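Long-range contacts in BtGH115A (Bacteroides thetaiotaomicron, PDB 5BY3), which removes 4-O-methyl-alpha-glucuronic acid from decorated arabinogalactans, as a glycoside hydrolase of family GH115: residues N388-H393 with K428-N433; I342-V347 with M364-N369; R163-N168 with N209-A214; L127-W132 with L203-A208. All blocks are in the same frame, centred on the assembly; numbering follows the deposited sequence.

Interaction 1 of 4, residues N388-H393 with K428-N433; sequences NGVYYH and KMWILN
V390 and W430 meet on adjacent parallel strands of a TIM-barrel beta-alpha-beta unit. V390 CG1 lies over the indole face, 4.0 Å from the centroid of the five-membered ring of W430, a CH-pi contact. A chi1 of 69° brings that branch over the indole. Residues on the other side of the strands carry the polar contact. N433 ND2 donates to Y391 OH (3.0 Å), the two side chains pointing the same way with ring and amide planes nearly parallel, 15° apart. N433 CB also makes an off-centre CH-pi contact with the H393 ring, at 4.1 Å from its centroid. The backbones beneath run almost parallel, their axes 6° apart, and bond through I431 N to V390 O (2.9 Å), Y392 N to I431 O (2.8 Å) and N433 N to Y392 O (2.7 Å). Further out, M418 of helix 411-423, the connection between the strands, packs against both V390 and W430, while W430 NE1 donates to I426 O. On its far side strand 388-393 bonds D367 OD2 through H393 N. The N433 side chain is about 8 Å from the bound nickel ion, and its OD1 accepts from the backbone N of G435.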
# COMPACT_ATOMS: atom_id res chain seq x y z
N ASN A 388 12.76 -9.85 -9.18
CA ASN A 388 11.64 -9.00 -9.59
C ASN A 388 11.00 -8.26 -8.44
O ASN A 388 10.75 -8.86 -7.39
CB ASN A 388 10.60 -9.83 -10.35
CG ASN A 388 11.14 -10.37 -11.67
OD1 ASN A 388 10.93 -9.78 -12.72
ND2 ASN A 388 11.86 -11.50 -11.61
N GLY A 389 10.75 -6.97 -8.66
CA GLY A 389 10.08 -6.11 -7.70
C GLY A 389 8.66 -5.69 -8.09
O GLY A 389 8.17 -6.02 -9.18
N VAL A 390 8.00 -4.96 -7.18
CA VAL A 390 6.69 -4.36 -7.44
C VAL A 390 6.53 -3.01 -6.73
O VAL A 390 6.97 -2.85 -5.57
CB VAL A 390 5.49 -5.33 -7.15
CG1 VAL A 390 5.31 -5.64 -5.67
CG2 VAL A 390 4.20 -4.82 -7.78
N TYR A 391 5.96 -2.06 -7.48
CA TYR A 391 5.59 -0.76 -7.04
C TYR A 391 4.07 -0.78 -7.03
O TYR A 391 3.44 -0.90 -8.09
CB TYR A 391 6.12 0.30 -8.01
CG TYR A 391 5.59 1.71 -7.81
CD1 TYR A 391 5.43 2.30 -6.52
CD2 TYR A 391 5.26 2.50 -8.92
CE1 TYR A 391 4.95 3.61 -6.36
CE2 TYR A 391 4.77 3.81 -8.77
CZ TYR A 391 4.61 4.36 -7.50
OH TYR A 391 4.12 5.65 -7.38
N TYR A 392 3.49 -0.67 -5.81
CA TYR A 392 2.06 -0.80 -5.52
C TYR A 392 1.50 0.50 -4.96
O TYR A 392 2.23 1.23 -4.28
CB TYR A 392 1.85 -1.93 -4.51
CG TYR A 392 0.44 -2.54 -4.47
CD1 TYR A 392 0.08 -3.57 -5.33
CD2 TYR A 392 -0.52 -2.11 -3.54
CE1 TYR A 392 -1.19 -4.14 -5.28
CE2 TYR A 392 -1.77 -2.68 -3.48
CZ TYR A 392 -2.10 -3.70 -4.35
OH TYR A 392 -3.34 -4.28 -4.31
N HIS A 393 0.22 0.78 -5.23
CA HIS A 393 -0.44 2.01 -4.79
C HIS A 393 -1.53 1.76 -3.76
O HIS A 393 -2.44 0.98 -4.02
CB HIS A 393 -1.08 2.75 -5.97
CG HIS A 393 -0.12 3.49 -6.84
ND1 HIS A 393 0.65 2.86 -7.80
CD2 HIS A 393 0.19 4.80 -6.91
CE1 HIS A 393 1.40 3.76 -8.42
NE2 HIS A 393 1.14 4.94 -7.90
N LYS A 428 12.06 -9.60 -4.67
CA LYS A 428 13.26 -8.85 -4.40
C LYS A 428 12.93 -7.51 -3.70
O LYS A 428 13.61 -7.11 -2.74
CB LYS A 428 14.03 -8.66 -5.73
CG LYS A 428 15.39 -8.00 -5.62
CD LYS A 428 16.45 -8.92 -5.05
CE LYS A 428 17.81 -8.26 -5.27
NZ LYS A 428 18.93 -9.25 -5.30
N MSE A 429 11.88 -6.84 -4.18
CA MSE A 429 11.69 -5.45 -3.87
C MSE A 429 10.23 -5.09 -3.96
O MSE A 429 9.60 -5.21 -5.02
CB MSE A 429 12.51 -4.65 -4.89
CG MSE A 429 13.00 -3.29 -4.41
SE MSE A 429 14.12 -2.36 -5.76
CE MSE A 429 15.66 -3.60 -5.67
N TRP A 430 9.70 -4.63 -2.82
CA TRP A 430 8.32 -4.14 -2.72
C TRP A 430 8.33 -2.69 -2.23
O TRP A 430 9.00 -2.33 -1.25
CB TRP A 430 7.55 -4.97 -1.72
CG TRP A 430 7.15 -6.35 -2.12
CD1 TRP A 430 7.55 -7.07 -3.22
CD2 TRP A 430 6.28 -7.20 -1.38
NE1 TRP A 430 6.94 -8.31 -3.22
CE2 TRP A 430 6.15 -8.41 -2.11
CE3 TRP A 430 5.56 -7.04 -0.18
CZ2 TRP A 430 5.35 -9.47 -1.67
CZ3 TRP A 430 4.76 -8.08 0.26
CH2 TRP A 430 4.66 -9.29 -0.48
N ILE A 431 7.58 -1.87 -2.94
CA ILE A 431 7.55 -0.45 -2.69
C ILE A 431 6.12 0.01 -2.78
O ILE A 431 5.42 -0.16 -3.84
CB ILE A 431 8.39 0.37 -3.70
CG1 ILE A 431 9.88 0.01 -3.64
CG2 ILE A 431 8.14 1.87 -3.48
CD1 ILE A 431 10.66 0.40 -2.39
N LEU A 432 5.69 0.63 -1.67
CA LEU A 432 4.32 1.10 -1.51
C LEU A 432 4.19 2.62 -1.67
O LEU A 432 4.84 3.39 -0.94
CB LEU A 432 3.82 0.65 -0.14
CG LEU A 432 2.36 0.87 0.30
CD1 LEU A 432 1.36 0.24 -0.66
CD2 LEU A 432 2.24 0.27 1.68
N ASN A 433 3.34 3.05 -2.59
CA ASN A 433 2.95 4.46 -2.62
C ASN A 433 1.95 4.73 -1.51
O ASN A 433 0.85 4.14 -1.50
CB ASN A 433 2.31 4.81 -3.94
CG ASN A 433 2.10 6.30 -4.10
OD1 ASN A 433 1.88 7.01 -3.12
ND2 ASN A 433 2.20 6.78 -5.31

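Interaction 2 of 4, residues I342-V347 with M364-N369; sequences IPYKEV and MWCDDN
At the C-terminal mouth of the TIM barrel, the loop after strand 339-341 folds against the end of strand 362-366, and Y344 and C366 form the middle of the contact. C366 SG, anti to its own carbonyl carbon (chi1 -70°), comes within 3.6 Å of Y344 CB and within 3.7 Å of I342 CG2, so the thiol fills the angle between the two side chains. It also makes a sulfur-aromatic contact with the Y344 ring, oblique and 5.0 Å from the centroid. The phenol reaches on to N369, whose ND2 lies in the ring plane at its edge and gives Y344 OH a weak hydrogen bond of 2.9 Å; ring and amide cross with their planes 79° apart. K345 runs beside the ring, its CG above one face near the rim, and its NZ donates to the same hydroxyl at 3.0 Å; that ammonium group also bonds Y396 OH. Earlier in the loop, P343, centre of an inverse gamma turn, places CG 3.7 Å from W365 CZ3. The indole is fixed at its far end by NE1 to N388 OD1. I342 CG1 runs alongside M364 CB at 3.8 Å. N369 is itself positioned by an Asx turn: its backbone N bonds D367 OD1 at 2.8 Å, met from above the carboxylate plane, 69° out of it.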
# COMPACT_ATOMS: atom_id res chain seq x y z
N ILE A 342 12.21 0.34 -13.68
CA ILE A 342 10.78 0.42 -13.35
C ILE A 342 9.95 0.78 -14.58
O ILE A 342 9.83 1.96 -14.89
CB ILE A 342 10.46 1.41 -12.20
CG1 ILE A 342 11.46 1.22 -11.07
CG2 ILE A 342 9.03 1.21 -11.66
CD1 ILE A 342 11.57 2.41 -10.17
N PRO A 343 9.40 -0.24 -15.28
CA PRO A 343 8.50 -0.00 -16.44
C PRO A 343 7.03 0.28 -16.01
O PRO A 343 6.15 -0.60 -16.04
CB PRO A 343 8.68 -1.26 -17.29
CG PRO A 343 9.06 -2.33 -16.32
CD PRO A 343 9.63 -1.68 -15.08
N TYR A 344 6.82 1.51 -15.56
CA TYR A 344 5.55 2.05 -15.12
C TYR A 344 4.94 2.80 -16.31
O TYR A 344 5.67 3.38 -17.13
CB TYR A 344 5.85 3.01 -13.96
CG TYR A 344 4.69 3.79 -13.40
CD1 TYR A 344 3.60 3.15 -12.81
CD2 TYR A 344 4.69 5.18 -13.46
CE1 TYR A 344 2.54 3.89 -12.28
CE2 TYR A 344 3.65 5.93 -12.93
CZ TYR A 344 2.56 5.30 -12.35
OH TYR A 344 1.53 6.08 -11.83
N LYS A 345 3.60 2.81 -16.37
CA LYS A 345 2.82 3.46 -17.45
C LYS A 345 3.38 3.05 -18.84
O LYS A 345 3.47 1.84 -19.10
CB LYS A 345 2.66 4.98 -17.22
CG LYS A 345 1.75 5.37 -16.04
CD LYS A 345 1.38 6.85 -16.09
CE LYS A 345 0.14 7.19 -15.27
NZ LYS A 345 0.41 7.91 -13.98
N GLU A 346 3.83 4.00 -19.68
CA GLU A 346 4.19 3.72 -21.11
C GLU A 346 5.52 2.96 -21.28
O GLU A 346 5.82 2.47 -22.37
CB GLU A 346 4.22 5.01 -21.95
CG GLU A 346 5.54 5.81 -21.89
CD GLU A 346 5.85 6.41 -20.50
OE1 GLU A 346 4.91 6.77 -19.75
OE2 GLU A 346 7.05 6.56 -20.14
N VAL A 347 6.32 2.92 -20.20
CA VAL A 347 7.60 2.24 -20.23
C VAL A 347 7.46 0.70 -20.24
O VAL A 347 8.34 0.01 -20.77
CB VAL A 347 8.70 2.88 -19.28
CG1 VAL A 347 8.14 3.42 -17.98
CG2 VAL A 347 9.90 1.96 -19.02
N MSE A 364 11.21 -3.92 -11.97
CA MSE A 364 10.11 -3.56 -11.07
C MSE A 364 8.75 -3.42 -11.73
O MSE A 364 8.44 -2.42 -12.37
CB MSE A 364 10.43 -2.37 -10.18
CG MSE A 364 9.56 -2.47 -8.93
SE MSE A 364 9.78 -0.77 -7.98
CE MSE A 364 10.71 -1.73 -6.56
N TRP A 365 7.91 -4.41 -11.53
CA TRP A 365 6.56 -4.36 -12.07
C TRP A 365 5.67 -3.37 -11.30
O TRP A 365 5.97 -2.99 -10.15
CB TRP A 365 5.99 -5.77 -12.16
CG TRP A 365 7.02 -6.69 -12.77
CD1 TRP A 365 7.66 -7.75 -12.17
CD2 TRP A 365 7.58 -6.58 -14.09
NE1 TRP A 365 8.56 -8.33 -13.04
CE2 TRP A 365 8.53 -7.63 -14.23
CE3 TRP A 365 7.36 -5.72 -15.17
CZ2 TRP A 365 9.25 -7.84 -15.41
CZ3 TRP A 365 8.08 -5.92 -16.35
CH2 TRP A 365 9.01 -6.96 -16.46
N CYS A 366 4.61 -2.93 -11.96
CA CYS A 366 3.75 -1.90 -11.42
C CYS A 366 2.30 -2.32 -11.37
O CYS A 366 1.85 -3.07 -12.22
CB CYS A 366 3.89 -0.65 -12.26
SG CYS A 366 5.51 0.04 -11.99
N ASP A 367 1.56 -1.84 -10.36
CA ASP A 367 0.11 -2.02 -10.35
C ASP A 367 -0.48 -0.92 -11.24
O ASP A 367 0.27 -0.08 -11.69
CB ASP A 367 -0.43 -1.99 -8.92
CG ASP A 367 -0.53 -0.56 -8.33
OD1 ASP A 367 -0.17 0.47 -8.97
OD2 ASP A 367 -1.01 -0.48 -7.19
N ASP A 368 -1.80 -0.91 -11.45
CA ASP A 368 -2.44 0.04 -12.37
C ASP A 368 -2.94 1.28 -11.62
O ASP A 368 -3.86 1.96 -12.05
CB ASP A 368 -3.58 -0.67 -13.10
CG ASP A 368 -4.73 -1.13 -12.15
OD1 ASP A 368 -4.61 -1.06 -10.90
OD2 ASP A 368 -5.78 -1.56 -12.67
N ASN A 369 -2.32 1.53 -10.48
CA ASN A 369 -2.63 2.63 -9.59
C ASN A 369 -3.84 2.39 -8.71
O ASN A 369 -4.09 3.18 -7.80
CB ASN A 369 -2.77 3.97 -10.36
CG ASN A 369 -1.67 4.18 -11.40
OD1 ASN A 369 -1.96 4.40 -12.59
ND2 ASN A 369 -0.42 4.13 -10.96

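Interaction 3 of 4, residues R163-N168 with N209-A214; sequences RGIFIN and NTYWPA
F166 leads its ring across W212 from the first carbon on. F166 CB is 3.8 Å from W212 CE3, and F166 CG, placed anti to the backbone N (chi1 174°), approaches the same W212 CE3 to 3.6 Å. On one side of the ring F166 CD1 closes to 3.5 Å on W212 CB, and beyond it F166 CE1 has P213 O near the ring plane at 3.8 Å. On the other side CD2 also faces W212 CE3, and CE2 packs against Y391 OH. The result is an edge-to-face pair: the indole edge is directed at the phenyl face, with the planes at 60° and the F166 and W212 six-membered ring centroids 5.4 Å apart. N168 CB covers the opposite face, so the phenyl is held between the two. These side chains project from neighbouring parallel strands of the TIM barrel, 162-166 and 210-212, whose axes diverge by 18°; W212 N to I165 O, 2.9 Å, is the straightest bond between them. On the face of I165 and Y211, I165 CG1 lies beside Y211 CD1; just past the strand, I167 CD1 touches the edge of the Y211 ring. Near the N-terminal ends of the strands, N209 OD1 is gripped from opposite faces of its plane, by R163 N at 2.9 Å and by T210 OG1 at 2.7 Å. R163 O in turn takes both N209 N and T210 N. The R163 guanidinium turns one face to N209 CG, while its NH1 bonds Q94 OE1 and V160 O.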
# COMPACT_ATOMS: atom_id res chain seq x y z
N ARG A 163 12.11 -3.44 1.09
CA ARG A 163 10.73 -3.07 1.31
C ARG A 163 10.65 -1.67 1.84
O ARG A 163 11.43 -1.23 2.68
CB ARG A 163 9.99 -4.10 2.18
CG ARG A 163 10.78 -4.48 3.39
CD ARG A 163 10.88 -5.96 3.76
NE ARG A 163 11.71 -5.83 4.97
CZ ARG A 163 13.05 -5.88 4.99
NH1 ARG A 163 13.75 -6.23 3.89
NH2 ARG A 163 13.69 -5.65 6.13
N GLY A 164 9.72 -0.93 1.30
CA GLY A 164 9.77 0.46 1.62
C GLY A 164 8.56 1.17 1.15
O GLY A 164 7.63 0.55 0.60
N ILE A 165 8.59 2.48 1.38
CA ILE A 165 7.50 3.35 1.03
C ILE A 165 7.98 4.48 0.16
O ILE A 165 9.16 4.84 0.16
CB ILE A 165 6.82 3.93 2.31
CG1 ILE A 165 7.71 5.00 2.99
CG2 ILE A 165 6.37 2.78 3.25
CD1 ILE A 165 7.05 5.77 4.13
N PHE A 166 7.04 5.07 -0.54
CA PHE A 166 7.21 6.25 -1.34
C PHE A 166 6.26 7.38 -0.83
O PHE A 166 5.06 7.28 -1.02
CB PHE A 166 6.94 5.83 -2.82
CG PHE A 166 6.93 6.97 -3.83
CD1 PHE A 166 7.68 8.15 -3.63
CD2 PHE A 166 6.19 6.85 -5.01
CE1 PHE A 166 7.66 9.19 -4.56
CE2 PHE A 166 6.17 7.88 -5.95
CZ PHE A 166 6.94 9.05 -5.74
N ILE A 167 6.77 8.44 -0.18
CA ILE A 167 5.93 9.60 0.10
C ILE A 167 5.71 10.33 -1.24
O ILE A 167 6.68 10.74 -1.88
CB ILE A 167 6.48 10.57 1.18
CG1 ILE A 167 6.35 10.06 2.60
CG2 ILE A 167 5.67 11.86 1.21
CD1 ILE A 167 6.98 8.73 2.88
N ASN A 168 4.43 10.48 -1.63
CA ASN A 168 3.99 11.03 -2.93
C ASN A 168 2.68 11.75 -2.76
O ASN A 168 2.00 11.51 -1.79
CB ASN A 168 3.75 9.88 -3.92
CG ASN A 168 3.73 10.31 -5.38
OD1 ASN A 168 4.44 11.24 -5.79
ND2 ASN A 168 2.96 9.60 -6.18
N ASN A 209 13.31 -1.17 4.88
CA ASN A 209 14.70 -0.74 4.75
C ASN A 209 14.95 0.33 3.70
O ASN A 209 16.07 0.86 3.63
CB ASN A 209 15.66 -1.93 4.56
CG ASN A 209 15.28 -2.81 3.39
OD1 ASN A 209 14.48 -2.43 2.52
ND2 ASN A 209 15.86 -4.03 3.37
N THR A 210 13.91 0.65 2.93
CA THR A 210 14.01 1.47 1.72
C THR A 210 13.06 2.69 1.76
O THR A 210 12.01 2.62 2.36
CB THR A 210 13.72 0.57 0.49
OG1 THR A 210 14.60 -0.58 0.52
CG2 THR A 210 13.87 1.30 -0.80
N TYR A 211 13.42 3.78 1.10
CA TYR A 211 12.60 4.99 1.07
C TYR A 211 12.72 5.66 -0.28
O TYR A 211 13.82 5.78 -0.80
CB TYR A 211 13.08 5.97 2.16
CG TYR A 211 12.35 7.31 2.27
CD1 TYR A 211 10.96 7.39 2.22
CD2 TYR A 211 13.07 8.49 2.51
CE1 TYR A 211 10.32 8.61 2.33
CE2 TYR A 211 12.44 9.70 2.65
CZ TYR A 211 11.06 9.77 2.55
OH TYR A 211 10.41 11.00 2.68
N TRP A 212 11.59 6.05 -0.86
CA TRP A 212 11.57 6.96 -1.99
C TRP A 212 11.04 8.28 -1.43
O TRP A 212 9.88 8.38 -1.11
CB TRP A 212 10.65 6.46 -3.11
CG TRP A 212 11.09 5.21 -3.84
CD1 TRP A 212 12.19 4.40 -3.58
CD2 TRP A 212 10.42 4.60 -4.94
NE1 TRP A 212 12.24 3.35 -4.47
CE2 TRP A 212 11.16 3.44 -5.31
CE3 TRP A 212 9.26 4.93 -5.68
CZ2 TRP A 212 10.77 2.63 -6.37
CZ3 TRP A 212 8.88 4.12 -6.72
CH2 TRP A 212 9.63 3.00 -7.06
N PRO A 213 11.91 9.30 -1.30
CA PRO A 213 11.53 10.56 -0.65
C PRO A 213 10.49 11.32 -1.46
O PRO A 213 10.33 11.01 -2.62
CB PRO A 213 12.84 11.34 -0.64
CG PRO A 213 13.57 10.84 -1.86
CD PRO A 213 13.25 9.38 -1.93
N ALA A 214 9.79 12.29 -0.84
CA ALA A 214 8.86 13.23 -1.56
C ALA A 214 9.62 13.94 -2.64
O ALA A 214 10.79 14.26 -2.46
CB ALA A 214 8.29 14.28 -0.62

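Interaction 4 of 4, residues L127-W132 with L203-A208; sequences LGVSPW and LLRLRA
S130 OG accepts a hydrogen bond from the backbone N of W132 at 2.8 Å (angle 152°), closing an ST turn, and is also hydrogen-bonded to E473 OE1. The turn sets S130 O and P131 beside the side chain of R205, and the segments meet by van der Waals contact, with no hydrogen bond across. R205 CG is anti to the carbonyl carbon (chi1 -73°), and the chain stays extended from CG to NE. R205 CB faces P131 CA at 3.9 Å, and R205 CD lies 3.7 Å from P131 O. At the end of the chain the guanidinium presents one face to V129 CG1, which sits off-centre above it, 4.0 Å from R205 NH1. Its charge is met from outside the pair, by D50 at NH1 and by E133 at NH2. Both segments come from helix ends with Schellman motifs: G128 is the first residue to leave helical phi/psi after helix 113-126, of the domain that precedes the barrel, and R207 does the same after helix 193-205, which connects two strands of the TIM barrel. In the second motif A208 N bonds L203 O at 2.8 Å and R207 N bonds L204 O at 2.9 Å. L206, next to R207, crosses P131 at about a right angle, its CD2 3.8 Å from P131 CB and 4.4 Å from W132 CZ2. Close by on the same indole, W132 NE1 bonds E445 OE1, and L206 meets I444 on the same helix, 441-452.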
# COMPACT_ATOMS: atom_id res chain seq x y z
N LEU A 127 7.87 -5.70 24.17
CA LEU A 127 7.50 -4.85 25.25
C LEU A 127 6.11 -4.22 24.98
O LEU A 127 5.59 -3.47 25.81
CB LEU A 127 8.56 -3.79 25.45
CG LEU A 127 9.91 -4.30 25.90
CD1 LEU A 127 10.85 -3.13 25.87
CD2 LEU A 127 9.87 -4.88 27.30
N GLY A 128 5.52 -4.54 23.83
CA GLY A 128 4.20 -4.07 23.52
C GLY A 128 4.18 -2.68 22.93
O GLY A 128 3.15 -1.99 23.04
N VAL A 129 5.28 -2.27 22.29
CA VAL A 129 5.35 -0.96 21.62
C VAL A 129 4.96 -1.07 20.13
O VAL A 129 5.63 -1.74 19.36
CB VAL A 129 6.75 -0.31 21.79
CG1 VAL A 129 6.79 1.11 21.23
CG2 VAL A 129 7.18 -0.31 23.25
N SER A 130 3.84 -0.43 19.77
CA SER A 130 3.36 -0.37 18.39
C SER A 130 4.32 0.45 17.49
O SER A 130 4.90 1.45 17.96
CB SER A 130 1.96 0.26 18.38
OG SER A 130 1.60 0.88 17.15
N PRO A 131 4.48 0.05 16.21
CA PRO A 131 5.05 0.96 15.18
C PRO A 131 4.47 2.38 15.18
O PRO A 131 5.18 3.33 14.82
CB PRO A 131 4.67 0.26 13.86
CG PRO A 131 4.73 -1.20 14.21
CD PRO A 131 4.29 -1.32 15.67
N TRP A 132 3.21 2.53 15.58
CA TRP A 132 2.52 3.80 15.53
C TRP A 132 2.43 4.54 16.89
O TRP A 132 1.66 5.51 17.04
CB TRP A 132 1.14 3.57 14.95
CG TRP A 132 1.19 2.75 13.72
CD1 TRP A 132 1.06 1.42 13.62
CD2 TRP A 132 1.44 3.23 12.40
NE1 TRP A 132 1.19 1.02 12.31
CE2 TRP A 132 1.43 2.12 11.54
CE3 TRP A 132 1.67 4.50 11.86
CZ2 TRP A 132 1.62 2.22 10.18
CZ3 TRP A 132 1.86 4.62 10.50
CH2 TRP A 132 1.83 3.49 9.67
N LEU A 203 9.92 3.37 9.69
CA LEU A 203 10.33 2.30 8.77
C LEU A 203 11.08 1.23 9.51
O LEU A 203 10.83 0.05 9.31
CB LEU A 203 11.16 2.82 7.61
CG LEU A 203 10.45 3.79 6.65
CD1 LEU A 203 11.46 4.30 5.63
CD2 LEU A 203 9.24 3.18 5.97
N LEU A 204 11.96 1.64 10.41
CA LEU A 204 12.65 0.69 11.30
C LEU A 204 11.67 -0.17 12.07
O LEU A 204 11.76 -1.42 12.05
CB LEU A 204 13.59 1.45 12.26
CG LEU A 204 14.88 2.11 11.71
CD1 LEU A 204 15.88 2.44 12.81
CD2 LEU A 204 15.57 1.29 10.63
N ARG A 205 10.69 0.48 12.70
CA ARG A 205 9.71 -0.25 13.51
C ARG A 205 8.83 -1.16 12.65
O ARG A 205 8.28 -2.14 13.17
CB ARG A 205 8.83 0.72 14.28
CG ARG A 205 9.49 1.42 15.43
CD ARG A 205 8.38 2.17 16.19
NE ARG A 205 8.84 3.07 17.25
CZ ARG A 205 9.44 2.67 18.37
NH1 ARG A 205 9.72 1.38 18.58
NH2 ARG A 205 9.81 3.57 19.29
N LEU A 206 8.66 -0.80 11.37
CA LEU A 206 7.95 -1.63 10.42
C LEU A 206 8.83 -2.69 9.72
O LEU A 206 8.33 -3.49 8.90
CB LEU A 206 7.22 -0.74 9.39
CG LEU A 206 6.03 0.10 9.84
CD1 LEU A 206 5.68 1.11 8.77
CD2 LEU A 206 4.84 -0.78 10.18
N ARG A 207 10.12 -2.69 10.07
CA ARG A 207 11.20 -3.52 9.46
C ARG A 207 11.41 -3.27 7.97
O ARG A 207 11.78 -4.16 7.24
CB ARG A 207 11.04 -5.04 9.69
CG ARG A 207 10.76 -5.51 11.11
CD ARG A 207 9.28 -5.85 11.21
NE ARG A 207 9.04 -6.85 12.24
CZ ARG A 207 7.97 -7.61 12.35
NH1 ARG A 207 6.94 -7.55 11.49
NH2 ARG A 207 7.95 -8.47 13.35
N ALA A 208 11.11 -2.06 7.52
CA ALA A 208 11.29 -1.65 6.15
C ALA A 208 12.71 -1.12 6.08
O ALA A 208 13.29 -0.70 7.12
CB ALA A 208 10.28 -0.57 5.79

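Overall arrangement
Interactions 1, 2 and 3 all belong to one parallel barrel sheet. Strand 388-393 lies between 429-433 and 362-366, and 162-166 is the next neighbour of 429-433, so interaction 1 touches both others, with centres 10 Å away from each. Interactions 2 and 3 meet where the W212 indole reaches I342 and M364. All four contacts are buried, yet their chemistry differs: strand-to-strand backbone bonds dominate 1 and 3, side chains of a loop at the strand ends make 2, and interaction 4 has no hydrogen bond across it. Interaction 4 lies outside the sheet, joining a barrel helix to the preceding domain, and reaches interaction 3 through a weak hydrogen bond from R163 NH2 to R207 O.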